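Local coordinates for LAO/AO transport system kinase (Escherichia coli, PDB 2P67), which is of unsettled function but belongs to the MeaB family of the P-loop NTPase clan, built round a parallel beta-sheet, at residues Q26-V31 / F120-P125; Q44-I49 / A137-L142; V170-S175 / I256-A261; R303-A308 / R321-F326. One frame throughout, in Å; residues are numbered along the deposited sequence.

Contact 1: Q26-V31 / F120-P125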
loop_
_atom_site.group_PDB
_atom_site.type_symbol
_atom_site.label_atom_id
_atom_site.label_comp_id
_atom_site.label_asym_id
_atom_site.label_seq_id
_atom_site.Cartn_x
_atom_site.Cartn_y
_atom_site.Cartn_z
ATOM N N GLN A 26 35.356 12.034 3.444
ATOM C CA GLN A 26 35.539 12.296 4.869
ATOM C C GLN A 26 34.209 12.606 5.555
ATOM O O GLN A 26 33.947 12.142 6.646
ATOM C CB GLN A 26 36.438 13.513 5.060
ATOM C CG GLN A 26 37.895 13.246 5.312
ATOM C CD GLN A 26 38.582 14.556 5.724
ATOM O OE1 GLN A 26 38.744 14.840 6.913
ATOM N NE2 GLN A 26 38.909 15.383 4.746
ATOM N N ALA A 27 33.395 13.448 4.919
ATOM C CA ALA A 27 32.076 13.811 5.453
ATOM C C ALA A 27 31.141 12.591 5.542
ATOM O O ALA A 27 30.410 12.399 6.528
ATOM C CB ALA A 27 31.451 14.937 4.581
ATOM N N MET A 28 31.143 11.763 4.502
ATOM C CA MET A 28 30.376 10.518 4.540
ATOM C C MET A 28 30.833 9.614 5.703
ATOM O O MET A 28 30.014 9.120 6.458
ATOM C CB MET A 28 30.474 9.783 3.201
ATOM C CG MET A 28 29.902 10.579 2.021
ATOM S SD MET A 28 29.741 9.528 0.574
ATOM C CE MET A 28 28.688 10.579 -0.470
ATOM N N THR A 29 32.144 9.430 5.857
ATOM C CA THR A 29 32.684 8.620 6.964
ATOM C C THR A 29 32.236 9.149 8.321
ATOM O O THR A 29 31.813 8.370 9.194
ATOM C CB THR A 29 34.221 8.488 6.872
ATOM O OG1 THR A 29 34.541 7.696 5.726
ATOM C CG2 THR A 29 34.812 7.794 8.122
ATOM N N LEU A 30 32.254 10.471 8.465
ATOM C CA LEU A 30 31.782 11.131 9.681
ATOM C C LEU A 30 30.321 10.829 9.970
ATOM O O LEU A 30 29.956 10.525 11.103
ATOM C CB LEU A 30 32.003 12.649 9.576
ATOM C CG LEU A 30 31.549 13.513 10.756
ATOM C CD1 LEU A 30 32.434 13.278 11.975
ATOM C CD2 LEU A 30 31.557 14.983 10.354
ATOM N N VAL A 31 29.483 10.947 8.938
ATOM C CA VAL A 31 28.051 10.627 9.020
ATOM C C VAL A 31 27.805 9.142 9.358
ATOM O O VAL A 31 26.792 8.794 9.974
ATOM C CB VAL A 31 27.324 11.068 7.703
ATOM C CG1 VAL A 31 25.890 10.542 7.633
ATOM C CG2 VAL A 31 27.362 12.579 7.588
ATOM N N PHE A 120 31.680 9.284 -8.427
ATOM C CA PHE A 120 31.922 9.058 -7.008
ATOM C C PHE A 120 30.997 7.905 -6.616
ATOM O O PHE A 120 29.781 8.030 -6.747
ATOM C CB PHE A 120 31.575 10.332 -6.209
ATOM C CG PHE A 120 32.015 10.297 -4.762
ATOM C CD1 PHE A 120 33.231 10.878 -4.374
ATOM C CD2 PHE A 120 31.210 9.703 -3.786
ATOM C CE1 PHE A 120 33.657 10.851 -3.032
ATOM C CE2 PHE A 120 31.615 9.677 -2.443
ATOM C CZ PHE A 120 32.862 10.255 -2.066
ATOM N N ILE A 121 31.567 6.806 -6.129
ATOM C CA ILE A 121 30.784 5.622 -5.758
ATOM C C ILE A 121 30.923 5.300 -4.258
ATOM O O ILE A 121 32.044 5.178 -3.761
ATOM C CB ILE A 121 31.212 4.374 -6.605
ATOM C CG1 ILE A 121 31.167 4.678 -8.104
ATOM C CG2 ILE A 121 30.339 3.160 -6.254
ATOM C CD1 ILE A 121 32.113 3.814 -8.940
ATOM N N ARG A 122 29.802 5.153 -3.547
ATOM C CA ARG A 122 29.833 4.856 -2.108
ATOM C C ARG A 122 28.787 3.802 -1.724
ATOM O O ARG A 122 27.615 3.957 -2.065
ATOM C CB ARG A 122 29.596 6.145 -1.305
ATOM C CG ARG A 122 29.819 6.012 0.202
ATOM C CD ARG A 122 31.314 5.989 0.558
ATOM N NE ARG A 122 31.470 5.928 2.011
ATOM C CZ ARG A 122 32.368 6.625 2.713
ATOM N NH1 ARG A 122 32.390 6.489 4.033
ATOM N NH2 ARG A 122 33.222 7.470 2.115
ATOM N N PRO A 123 29.201 2.728 -1.016
ATOM C CA PRO A 123 28.264 1.712 -0.530
ATOM C C PRO A 123 27.571 2.099 0.777
ATOM O O PRO A 123 28.151 2.784 1.638
ATOM C CB PRO A 123 29.166 0.487 -0.328
ATOM C CG PRO A 123 30.476 1.128 0.137
ATOM C CD PRO A 123 30.603 2.378 -0.688
ATOM N N VAL A 124 26.334 1.650 0.932
ATOM C CA VAL A 124 25.601 1.820 2.175
ATOM C C VAL A 124 25.301 0.431 2.748
ATOM O O VAL A 124 24.626 -0.364 2.092
ATOM C CB VAL A 124 24.286 2.602 1.948
ATOM C CG1 VAL A 124 23.527 2.752 3.241
ATOM C CG2 VAL A 124 24.594 3.939 1.334
ATOM N N PRO A 125 25.837 0.122 3.951
ATOM C CA PRO A 125 25.585 -1.175 4.616
ATOM C C PRO A 125 24.132 -1.348 5.065
ATOM O O PRO A 125 23.508 -0.372 5.504
ATOM C CB PRO A 125 26.526 -1.137 5.840
ATOM C CG PRO A 125 26.796 0.295 6.084
ATOM C CD PRO A 125 26.734 0.985 4.746
HETATM O O HOH W 1 36.046 7.736 3.573
#

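Contact 2: Q44-I49 / A137-L142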
loop_
_atom_site.group_PDB
_atom_site.type_symbol
_atom_site.label_atom_id
_atom_site.label_comp_id
_atom_site.label_asym_id
_atom_site.label_seq_id
_atom_site.Cartn_x
_atom_site.Cartn_y
_atom_site.Cartn_z
ATOM N N GLN A 44 25.281 18.841 13.018
ATOM C CA GLN A 44 25.616 20.228 12.666
ATOM C C GLN A 44 25.881 20.362 11.160
ATOM O O GLN A 44 25.429 21.315 10.516
ATOM C CB GLN A 44 26.889 20.670 13.401
ATOM C CG GLN A 44 26.801 20.950 14.890
ATOM C CD GLN A 44 28.174 21.367 15.466
ATOM O OE1 GLN A 44 28.764 22.368 15.043
ATOM N NE2 GLN A 44 28.683 20.591 16.413
ATOM N N LEU A 45 26.647 19.418 10.607
ATOM C CA LEU A 45 26.993 19.435 9.182
ATOM C C LEU A 45 25.729 19.331 8.321
ATOM O O LEU A 45 25.550 20.086 7.358
ATOM C CB LEU A 45 27.932 18.254 8.851
ATOM C CG LEU A 45 28.197 17.925 7.378
ATOM C CD1 LEU A 45 28.776 19.139 6.679
ATOM C CD2 LEU A 45 29.138 16.718 7.236
ATOM N N LEU A 46 24.874 18.370 8.656
ATOM C CA LEU A 46 23.673 18.122 7.849
ATOM C C LEU A 46 22.727 19.327 7.905
ATOM O O LEU A 46 22.223 19.761 6.868
ATOM C CB LEU A 46 22.982 16.827 8.261
ATOM C CG LEU A 46 23.735 15.539 7.865
ATOM C CD1 LEU A 46 23.246 14.347 8.692
ATOM C CD2 LEU A 46 23.691 15.262 6.346
ATOM N N ASP A 47 22.522 19.890 9.097
ATOM C CA ASP A 47 21.750 21.150 9.216
ATOM C C ASP A 47 22.353 22.234 8.335
ATOM O O ASP A 47 21.651 22.913 7.570
ATOM C CB ASP A 47 21.709 21.651 10.672
ATOM C CG ASP A 47 20.844 20.798 11.565
ATOM O OD1 ASP A 47 20.015 20.021 11.057
ATOM O OD2 ASP A 47 21.005 20.879 12.799
ATOM N N ALA A 48 23.671 22.390 8.423
ATOM C CA ALA A 48 24.338 23.471 7.711
ATOM C C ALA A 48 24.247 23.371 6.182
ATOM O O ALA A 48 24.188 24.402 5.503
ATOM C CB ALA A 48 25.787 23.616 8.167
ATOM N N ILE A 49 24.211 22.153 5.632
ATOM C CA ILE A 49 24.249 22.019 4.182
ATOM C C ILE A 49 22.889 22.095 3.486
ATOM O O ILE A 49 22.837 22.163 2.258
ATOM C CB ILE A 49 25.020 20.740 3.676
ATOM C CG1 ILE A 49 24.317 19.449 4.149
ATOM C CG2 ILE A 49 26.505 20.805 4.053
ATOM C CD1 ILE A 49 24.656 18.218 3.335
ATOM N N ALA A 137 21.099 6.378 3.315
ATOM C CA ALA A 137 21.121 6.661 1.880
ATOM C C ALA A 137 20.728 8.106 1.613
ATOM O O ALA A 137 21.396 8.789 0.836
ATOM C CB ALA A 137 20.196 5.683 1.112
ATOM N N ARG A 138 19.645 8.557 2.257
ATOM C CA ARG A 138 19.171 9.924 2.092
ATOM C C ARG A 138 20.218 10.963 2.507
ATOM O O ARG A 138 20.428 11.958 1.795
ATOM C CB ARG A 138 17.872 10.154 2.860
ATOM C CG ARG A 138 16.654 9.498 2.242
ATOM C CD ARG A 138 15.412 9.799 3.051
ATOM N NE ARG A 138 14.384 8.797 2.796
ATOM C CZ ARG A 138 13.300 8.958 2.042
ATOM N NH1 ARG A 138 13.050 10.126 1.443
ATOM N NH2 ARG A 138 12.450 7.928 1.906
ATOM N N GLU A 139 20.850 10.751 3.660
ATOM C CA GLU A 139 21.872 11.688 4.123
ATOM C C GLU A 139 23.092 11.738 3.169
ATOM O O GLU A 139 23.616 12.818 2.857
ATOM C CB GLU A 139 22.261 11.377 5.576
ATOM C CG GLU A 139 21.080 11.591 6.518
ATOM C CD GLU A 139 21.345 11.161 7.938
ATOM O OE1 GLU A 139 22.277 10.346 8.170
ATOM O OE2 GLU A 139 20.604 11.658 8.817
ATOM N N LEU A 140 23.531 10.576 2.686
ATOM C CA LEU A 140 24.643 10.544 1.758
ATOM C C LEU A 140 24.272 11.256 0.447
ATOM O O LEU A 140 25.103 11.945 -0.126
ATOM C CB LEU A 140 25.069 9.110 1.490
ATOM C CG LEU A 140 25.556 8.278 2.693
ATOM C CD1 LEU A 140 26.051 6.942 2.167
ATOM C CD2 LEU A 140 26.678 8.968 3.470
ATOM N N MET A 141 23.026 11.074 -0.001
ATOM C CA MET A 141 22.495 11.776 -1.181
ATOM C C MET A 141 22.558 13.301 -0.990
ATOM O O MET A 141 22.995 14.020 -1.891
ATOM C CB MET A 141 21.043 11.346 -1.478
ATOM C CG MET A 141 20.902 9.918 -2.018
ATOM S SD MET A 141 19.158 9.391 -2.164
ATOM C CE MET A 141 18.724 10.187 -3.737
ATOM N N LEU A 142 22.147 13.776 0.188
ATOM C CA LEU A 142 22.264 15.210 0.523
ATOM C C LEU A 142 23.702 15.722 0.422
ATOM O O LEU A 142 23.941 16.792 -0.153
ATOM C CB LEU A 142 21.706 15.487 1.917
ATOM C CG LEU A 142 20.201 15.357 2.155
ATOM C CD1 LEU A 142 19.903 15.734 3.594
ATOM C CD2 LEU A 142 19.375 16.237 1.170
#

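Contact 3: V170-S175 / I256-A261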
loop_
_atom_site.group_PDB
_atom_site.type_symbol
_atom_site.label_atom_id
_atom_site.label_comp_id
_atom_site.label_asym_id
_atom_site.label_seq_id
_atom_site.Cartn_x
_atom_site.Cartn_y
_atom_site.Cartn_z
ATOM N N VAL A 170 13.516 9.281 -4.711
ATOM C CA VAL A 170 14.131 9.691 -5.996
ATOM C C VAL A 170 13.121 10.421 -6.885
ATOM O O VAL A 170 11.913 10.290 -6.680
ATOM C CB VAL A 170 14.737 8.479 -6.783
ATOM C CG1 VAL A 170 15.864 7.811 -5.971
ATOM C CG2 VAL A 170 13.644 7.473 -7.201
ATOM N N ASP A 171 13.640 11.189 -7.838
ATOM C CA ASP A 171 12.843 11.949 -8.806
ATOM C C ASP A 171 12.282 11.011 -9.868
ATOM O O ASP A 171 11.148 11.180 -10.326
ATOM C CB ASP A 171 13.711 12.998 -9.513
ATOM C CG ASP A 171 14.288 14.042 -8.561
ATOM O OD1 ASP A 171 13.661 14.296 -7.501
ATOM O OD2 ASP A 171 15.334 14.641 -8.915
ATOM N N CYS A 172 13.094 10.035 -10.260
ATOM C CA CYS A 172 12.749 9.123 -11.355
ATOM C C CYS A 172 13.258 7.730 -11.015
ATOM O O CYS A 172 14.457 7.559 -10.732
ATOM C CB CYS A 172 13.353 9.606 -12.685
ATOM S SG CYS A 172 12.924 8.540 -14.129
ATOM N N PHE A 173 12.333 6.751 -11.044
ATOM C CA PHE A 173 12.629 5.385 -10.639
ATOM C C PHE A 173 12.673 4.440 -11.840
ATOM O O PHE A 173 11.678 4.302 -12.575
ATOM C CB PHE A 173 11.637 4.861 -9.602
ATOM C CG PHE A 173 11.931 3.457 -9.193
ATOM C CD1 PHE A 173 13.095 3.165 -8.483
ATOM C CD2 PHE A 173 11.117 2.410 -9.602
ATOM C CE1 PHE A 173 13.400 1.848 -8.138
ATOM C CE2 PHE A 173 11.420 1.099 -9.268
ATOM C CZ PHE A 173 12.559 0.818 -8.548
ATOM N N ILE A 174 13.812 3.785 -12.001
ATOM C CA ILE A 174 14.103 2.916 -13.154
ATOM C C ILE A 174 14.346 1.480 -12.681
ATOM O O ILE A 174 15.187 1.235 -11.812
ATOM C CB ILE A 174 15.330 3.408 -13.962
ATOM C CG1 ILE A 174 15.136 4.850 -14.457
ATOM C CG2 ILE A 174 15.600 2.455 -15.153
ATOM C CD1 ILE A 174 16.010 5.872 -13.751
ATOM N N SER A 175 13.614 0.531 -13.255
ATOM C CA SER A 175 13.748 -0.869 -12.852
ATOM C C SER A 175 14.332 -1.681 -13.996
ATOM O O SER A 175 13.813 -1.640 -15.100
ATOM C CB SER A 175 12.397 -1.449 -12.439
ATOM O OG SER A 175 12.492 -2.856 -12.222
ATOM N N ILE A 256 15.190 12.306 -19.511
ATOM C CA ILE A 256 15.025 13.738 -19.783
ATOM C C ILE A 256 13.556 14.064 -20.127
ATOM O O ILE A 256 13.007 15.030 -19.618
ATOM C CB ILE A 256 16.013 14.237 -20.869
ATOM C CG1 ILE A 256 17.445 14.166 -20.327
ATOM C CG2 ILE A 256 15.665 15.678 -21.294
ATOM C CD1 ILE A 256 18.508 14.273 -21.396
ATOM N N ASP A 257 12.924 13.225 -20.952
ATOM C CA ASP A 257 11.503 13.365 -21.299
ATOM C C ASP A 257 10.602 13.316 -20.049
ATOM O O ASP A 257 9.658 14.102 -19.902
ATOM C CB ASP A 257 11.094 12.260 -22.296
ATOM C CG ASP A 257 11.617 12.502 -23.718
ATOM O OD1 ASP A 257 12.128 13.616 -24.026
ATOM O OD2 ASP A 257 11.527 11.557 -24.538
ATOM N N PHE A 258 10.917 12.396 -19.137
ATOM C CA PHE A 258 10.236 12.315 -17.835
ATOM C C PHE A 258 10.361 13.642 -17.061
ATOM O O PHE A 258 9.362 14.182 -16.571
ATOM C CB PHE A 258 10.813 11.138 -17.010
ATOM C CG PHE A 258 10.276 11.058 -15.590
ATOM C CD1 PHE A 258 9.141 10.281 -15.299
ATOM C CD2 PHE A 258 10.915 11.748 -14.539
ATOM C CE1 PHE A 258 8.625 10.195 -13.984
ATOM C CE2 PHE A 258 10.399 11.676 -13.219
ATOM C CZ PHE A 258 9.263 10.885 -12.941
ATOM N N LYS A 259 11.593 14.138 -16.941
ATOM C CA LYS A 259 11.878 15.406 -16.242
ATOM C C LYS A 259 11.100 16.565 -16.852
ATOM O O LYS A 259 10.466 17.324 -16.132
ATOM C CB LYS A 259 13.376 15.733 -16.254
ATOM C CG LYS A 259 13.703 16.973 -15.391
ATOM C CD LYS A 259 15.200 17.104 -15.078
ATOM C CE LYS A 259 15.402 18.182 -13.993
ATOM N NZ LYS A 259 16.807 18.311 -13.483
ATOM N N THR A 260 11.127 16.669 -18.180
ATOM C CA THR A 260 10.301 17.637 -18.927
ATOM C C THR A 260 8.806 17.541 -18.602
ATOM O O THR A 260 8.161 18.541 -18.271
ATOM C CB THR A 260 10.525 17.455 -20.462
ATOM O OG1 THR A 260 11.911 17.637 -20.732
ATOM C CG2 THR A 260 9.720 18.481 -21.259
ATOM N N ALA A 261 8.255 16.330 -18.650
ATOM C CA ALA A 261 6.833 16.142 -18.405
ATOM C C ALA A 261 6.399 16.524 -16.986
ATOM O O ALA A 261 5.328 17.121 -16.781
ATOM C CB ALA A 261 6.445 14.715 -18.705
#

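Contact 4: R303-A308 / R321-F326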
loop_
_atom_site.group_PDB
_atom_site.type_symbol
_atom_site.label_atom_id
_atom_site.label_comp_id
_atom_site.label_asym_id
_atom_site.label_seq_id
_atom_site.Cartn_x
_atom_site.Cartn_y
_atom_site.Cartn_z
ATOM N N ARG A 303 -0.341 -9.637 22.918
ATOM C CA ARG A 303 -0.386 -11.012 22.432
ATOM C C ARG A 303 -1.487 -11.827 23.117
ATOM O O ARG A 303 -2.146 -12.623 22.466
ATOM C CB ARG A 303 0.977 -11.701 22.546
ATOM C CG ARG A 303 2.019 -11.204 21.521
ATOM C CD ARG A 303 3.345 -11.971 21.607
ATOM N NE ARG A 303 4.180 -11.514 22.724
ATOM C CZ ARG A 303 4.411 -12.209 23.840
ATOM N NH1 ARG A 303 5.177 -11.695 24.794
ATOM N NH2 ARG A 303 3.885 -13.420 24.012
ATOM N N GLN A 304 -1.690 -11.607 24.414
ATOM C CA GLN A 304 -2.796 -12.241 25.149
ATOM C C GLN A 304 -4.167 -11.775 24.645
ATOM O O GLN A 304 -5.115 -12.557 24.592
ATOM C CB GLN A 304 -2.661 -12.010 26.663
ATOM C CG GLN A 304 -1.484 -12.753 27.320
ATOM C CD GLN A 304 -1.432 -14.254 27.002
ATOM O OE1 GLN A 304 -0.422 -14.749 26.515
ATOM N NE2 GLN A 304 -2.517 -14.974 27.274
ATOM N N THR A 305 -4.262 -10.498 24.278
ATOM C CA THR A 305 -5.490 -9.959 23.707
ATOM C C THR A 305 -5.770 -10.591 22.349
ATOM O O THR A 305 -6.872 -11.066 22.119
ATOM C CB THR A 305 -5.445 -8.431 23.580
ATOM O OG1 THR A 305 -5.252 -7.857 24.879
ATOM C CG2 THR A 305 -6.738 -7.900 22.938
ATOM N N LEU A 306 -4.769 -10.614 21.466
ATOM C CA LEU A 306 -4.884 -11.303 20.178
ATOM C C LEU A 306 -5.351 -12.745 20.340
ATOM O O LEU A 306 -6.246 -13.194 19.625
ATOM C CB LEU A 306 -3.550 -11.295 19.418
ATOM C CG LEU A 306 -3.157 -10.009 18.672
ATOM C CD1 LEU A 306 -1.970 -10.260 17.732
ATOM C CD2 LEU A 306 -4.331 -9.488 17.898
ATOM N N LEU A 307 -4.761 -13.462 21.287
ATOM C CA LEU A 307 -5.153 -14.868 21.510
ATOM C C LEU A 307 -6.592 -15.012 22.026
ATOM O O LEU A 307 -7.305 -15.918 21.608
ATOM C CB LEU A 307 -4.177 -15.584 22.442
ATOM C CG LEU A 307 -4.291 -17.117 22.506
ATOM C CD1 LEU A 307 -4.161 -17.763 21.135
ATOM C CD2 LEU A 307 -3.228 -17.679 23.461
ATOM N N ALA A 308 -6.996 -14.120 22.926
ATOM C CA ALA A 308 -8.386 -14.051 23.392
ATOM C C ALA A 308 -9.369 -13.873 22.241
ATOM O O ALA A 308 -10.395 -14.525 22.196
ATOM C CB ALA A 308 -8.556 -12.929 24.436
ATOM N N ARG A 321 -10.816 -1.950 22.950
ATOM C CA ARG A 321 -11.042 -1.129 24.148
ATOM C C ARG A 321 -10.011 -1.395 25.241
ATOM O O ARG A 321 -9.439 -0.464 25.806
ATOM C CB ARG A 321 -12.459 -1.333 24.690
ATOM C CG ARG A 321 -12.816 -0.423 25.868
ATOM C CD ARG A 321 -14.209 -0.710 26.397
ATOM N NE ARG A 321 -14.338 -2.065 26.943
ATOM C CZ ARG A 321 -15.000 -3.065 26.361
ATOM N NH1 ARG A 321 -15.617 -2.896 25.189
ATOM N NH2 ARG A 321 -15.051 -4.245 26.959
ATOM N N GLN A 322 -9.769 -2.665 25.542
ATOM C CA GLN A 322 -8.852 -2.996 26.617
ATOM C C GLN A 322 -7.401 -2.689 26.254
ATOM O O GLN A 322 -6.614 -2.318 27.123
ATOM C CB GLN A 322 -9.032 -4.437 27.080
ATOM C CG GLN A 322 -8.550 -5.509 26.136
ATOM C CD GLN A 322 -8.824 -6.892 26.691
ATOM O OE1 GLN A 322 -9.811 -7.101 27.403
ATOM N NE2 GLN A 322 -7.948 -7.843 26.377
ATOM N N LEU A 323 -7.043 -2.822 24.978
ATOM C CA LEU A 323 -5.734 -2.346 24.546
ATOM C C LEU A 323 -5.602 -0.835 24.764
ATOM O O LEU A 323 -4.577 -0.374 25.271
ATOM C CB LEU A 323 -5.452 -2.718 23.084
ATOM C CG LEU A 323 -5.080 -4.185 22.878
ATOM C CD1 LEU A 323 -5.192 -4.535 21.388
ATOM C CD2 LEU A 323 -3.696 -4.502 23.463
ATOM N N SER A 324 -6.647 -0.085 24.412
ATOM C CA SER A 324 -6.667 1.373 24.580
ATOM C C SER A 324 -6.531 1.770 26.044
ATOM O O SER A 324 -5.754 2.659 26.389
ATOM C CB SER A 324 -7.959 1.964 24.023
ATOM O OG SER A 324 -8.011 1.847 22.616
ATOM N N GLU A 325 -7.300 1.110 26.902
ATOM C CA GLU A 325 -7.222 1.341 28.346
ATOM C C GLU A 325 -5.832 1.029 28.894
ATOM O O GLU A 325 -5.294 1.803 29.692
ATOM C CB GLU A 325 -8.293 0.524 29.085
ATOM C CG GLU A 325 -9.716 0.971 28.782
ATOM C CD GLU A 325 -10.788 0.144 29.490
ATOM O OE1 GLU A 325 -10.491 -0.945 30.042
ATOM O OE2 GLU A 325 -11.953 0.592 29.481
ATOM N N PHE A 326 -5.252 -0.099 28.478
ATOM C CA PHE A 326 -3.893 -0.448 28.886
ATOM C C PHE A 326 -2.905 0.654 28.506
ATOM O O PHE A 326 -2.058 1.039 29.322
ATOM C CB PHE A 326 -3.455 -1.785 28.291
ATOM C CG PHE A 326 -2.143 -2.291 28.835
ATOM C CD1 PHE A 326 -2.114 -3.180 29.913
ATOM C CD2 PHE A 326 -0.934 -1.892 28.261
ATOM C CE1 PHE A 326 -0.903 -3.652 30.414
ATOM C CE2 PHE A 326 0.286 -2.366 28.753
ATOM C CZ PHE A 326 0.299 -3.248 29.834
#

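Contact 1: Q26-V31 / F120-P125
Met28 and Arg122 meet through the torsions of both chains. Met28 sets CG beside its backbone N and anti to its carbonyl carbon and then stays extended, which carries the sulfur out towards the strand. Arg122 has CG anti to the backbone N and then bends at chi2 (76°), and the two chains slide past each other in opposite directions. The result is a close fit in which Met28 SD lies 3.5 Å from Arg122 CG, while Met28 CB sits over the centre of one guanidinium face, 3.7 Å from Arg122 CZ. The same sulfur also comes to the edge of the Phe120 ring, with Met28 SD 3.6 Å from Phe120 CE2, a Met-aromatic contact. Segments 26-31 and 120-124, of helix 21-32 and strand 119-124, run almost parallel, 9° apart. This strand is the outermost on its side of the parallel sheet of a P-loop NTPase fold, and Val124, farther along it, packs on Leu140 of helix 133-146. The guanidinium group is held at its edge as well as its face. Arg122 NH1 donates to Thr29 OG1 at 3.0 Å, in the guanidinium plane and nearly straight (169°). With Met28 on a face and Thr29 at the edge, rotation of the group should be restricted. A water spans the same pair, 2.6 Å from Thr29 OG1 and accepting from Arg122 NH2 at 3.2 Å. The strongest polar partner of Arg122 is Glu32, in a salt bridge to NH1, and Arg122 NH2 also makes a weak bond to the carbonyl of Ala25.

Contact 2: Q44-I49 / A137-L142
Between segments 44-49 and 137-142 the closest backbone pairing is Leu46 with Glu139, whose CA atoms are 7.7 Å apart. One step of three residues later, the CA atoms of Ile49 and Leu142 are 8.0 Å apart, so the spacing hardly changes along this short interface. At the first pair, Leu46 and Glu139 cross at about a right angle. A single methyl does the touching: Leu46 CD1 is 3.8 Å from both Glu139 CD and Glu139 OE2, and 4.1 Å from Glu139 OE1, and stands almost straight above CD, capping one face of the carboxylate. The polar needs of that group are met elsewhere. Gln135 donates to OE2, and Arg317 of the second subunit forms a salt bridge with OE1; such partners would be expected to favour the charged form of this buried acid. The second pair is apolar against backbone. Ile49 places CG1 between its backbone N and carbonyl carbon (chi1 63°), and from there CD1 reaches the neighbouring helix, 3.8 Å from Leu142 O and 4.3 Å from Leu142 CB. Leu143 and Ala146 of the same helix continue the apolar surface under Ile49. Leu46, too, packs on Arg317 of the second subunit, which makes this corner part of the dimer contact. The arrangement is that of a flanking helix in a P-loop NTPase fold, here helix 133-146 in the crossover between parallel strands 119-124 and 151-157, with N-terminal helix 36-49 packed against it.

Contact 3: V170-S175 / I256-A261
Cys172 and Phe258 meet with the thiol above the ring, in a sulfur-aromatic contact that joins a strand of the central sheet to a helix packed on it. Strand 172-177 lies inside the parallel sheet of the P-loop NTPase fold, between strands 57-63 and 198-201, and helix 248-264 follows 236-239, the strand at one edge of the sheet. Cys172 SG stands 4.0 Å from the centroid of the Phe258 ring and 18° off the ring normal, displaced towards the rim on the side of CG and CD2. The methylene lies over the neighbouring CD2-CE2 side of the ring, with Cys172 CB 3.6 Å from Phe258 CE2. Both first torsions place the outer group anti to the backbone N; for Phe258 (chi1 174°) this throws the ring away from its helix and onto the strand. A further ring contact comes from Trp233, edge-to-face, so that Phe258 is gripped by more than the strand. Just before the strand, the carboxylate of Asp171 is engaged elsewhere: its OD2 makes a salt bridge with Arg272 and accepts from the backbone N of Arg58. Arg272 belongs to the sodium site, which may place Asp171 in the second shell of that site. Lys259 NZ stays 6.0 Å from Asp171 OD2, too far for contact, though its charge may add a weak attraction. What Asp171 offers the ring is its backbone carbonyl, close to the ring plane at the edge, where Asp171 O lies 3.0 Å from Phe258 CE2 and 3.2 Å from Phe258 CZ.

Contact 4: R303-A308 / R321-F326
The one flat group that bridges these helices is the amide of Gln322, met at its edge by Thr305: the hydroxyl oxygen lies 4° from the amide plane. Gln322 NE2 donates to Thr305 OG1 at 3.1 Å, with a fairly straight N-H...O angle of 158°. Beside that bond the methyl Thr305 CG2 comes within 3.6 Å of Gln322 NE2. Gln322 reaches across because CG takes the position between backbone N and carbonyl carbon (chi1 72°), after which the chain runs extended towards helix 296-310. Leu323, next in sequence, lays one methyl against each branch of Thr305: CD2 is 4.0 Å from Thr305 OG1, and CD1 is 4.0 Å from Thr305 CG2. Together helices 296-310 and 316-328 form a helical hairpin at the C-terminal end, and Phe326 adds a stacked ring on Tyr301. The second subunit lies against the hairpin, Leu306 packing on its Leu280 and Leu323 on its Thr284. Thr305 OG1 is also hydrogen-bonded to the carbonyl of Tyr301, one turn back, so the buried hydroxyl gives its proton to its own helix and receives one from Gln322, acting as donor and acceptor at once.

How the contacts relate
From the N terminus, contact 1 opens on helix 21-32 and contact 2 on the next helix, 36-49. Contact 1 closes on strand 119-124 and contact 2 on helix 133-146, so the two loops cross. They also touch, through Met28 and Val124 against Leu140 and Ala27 against Leu45, tying the N-terminal helices to one edge of the sheet. Contact 3 follows in series, closing a loop from inner strand 172-177 to helix 248-264; its centre is about 25 Å from that of contact 1, on the same sheet. Contact 4 closes last, a short loop in the C-terminal hairpin far from the rest, though like contacts 1 and 2 it meets the second subunit.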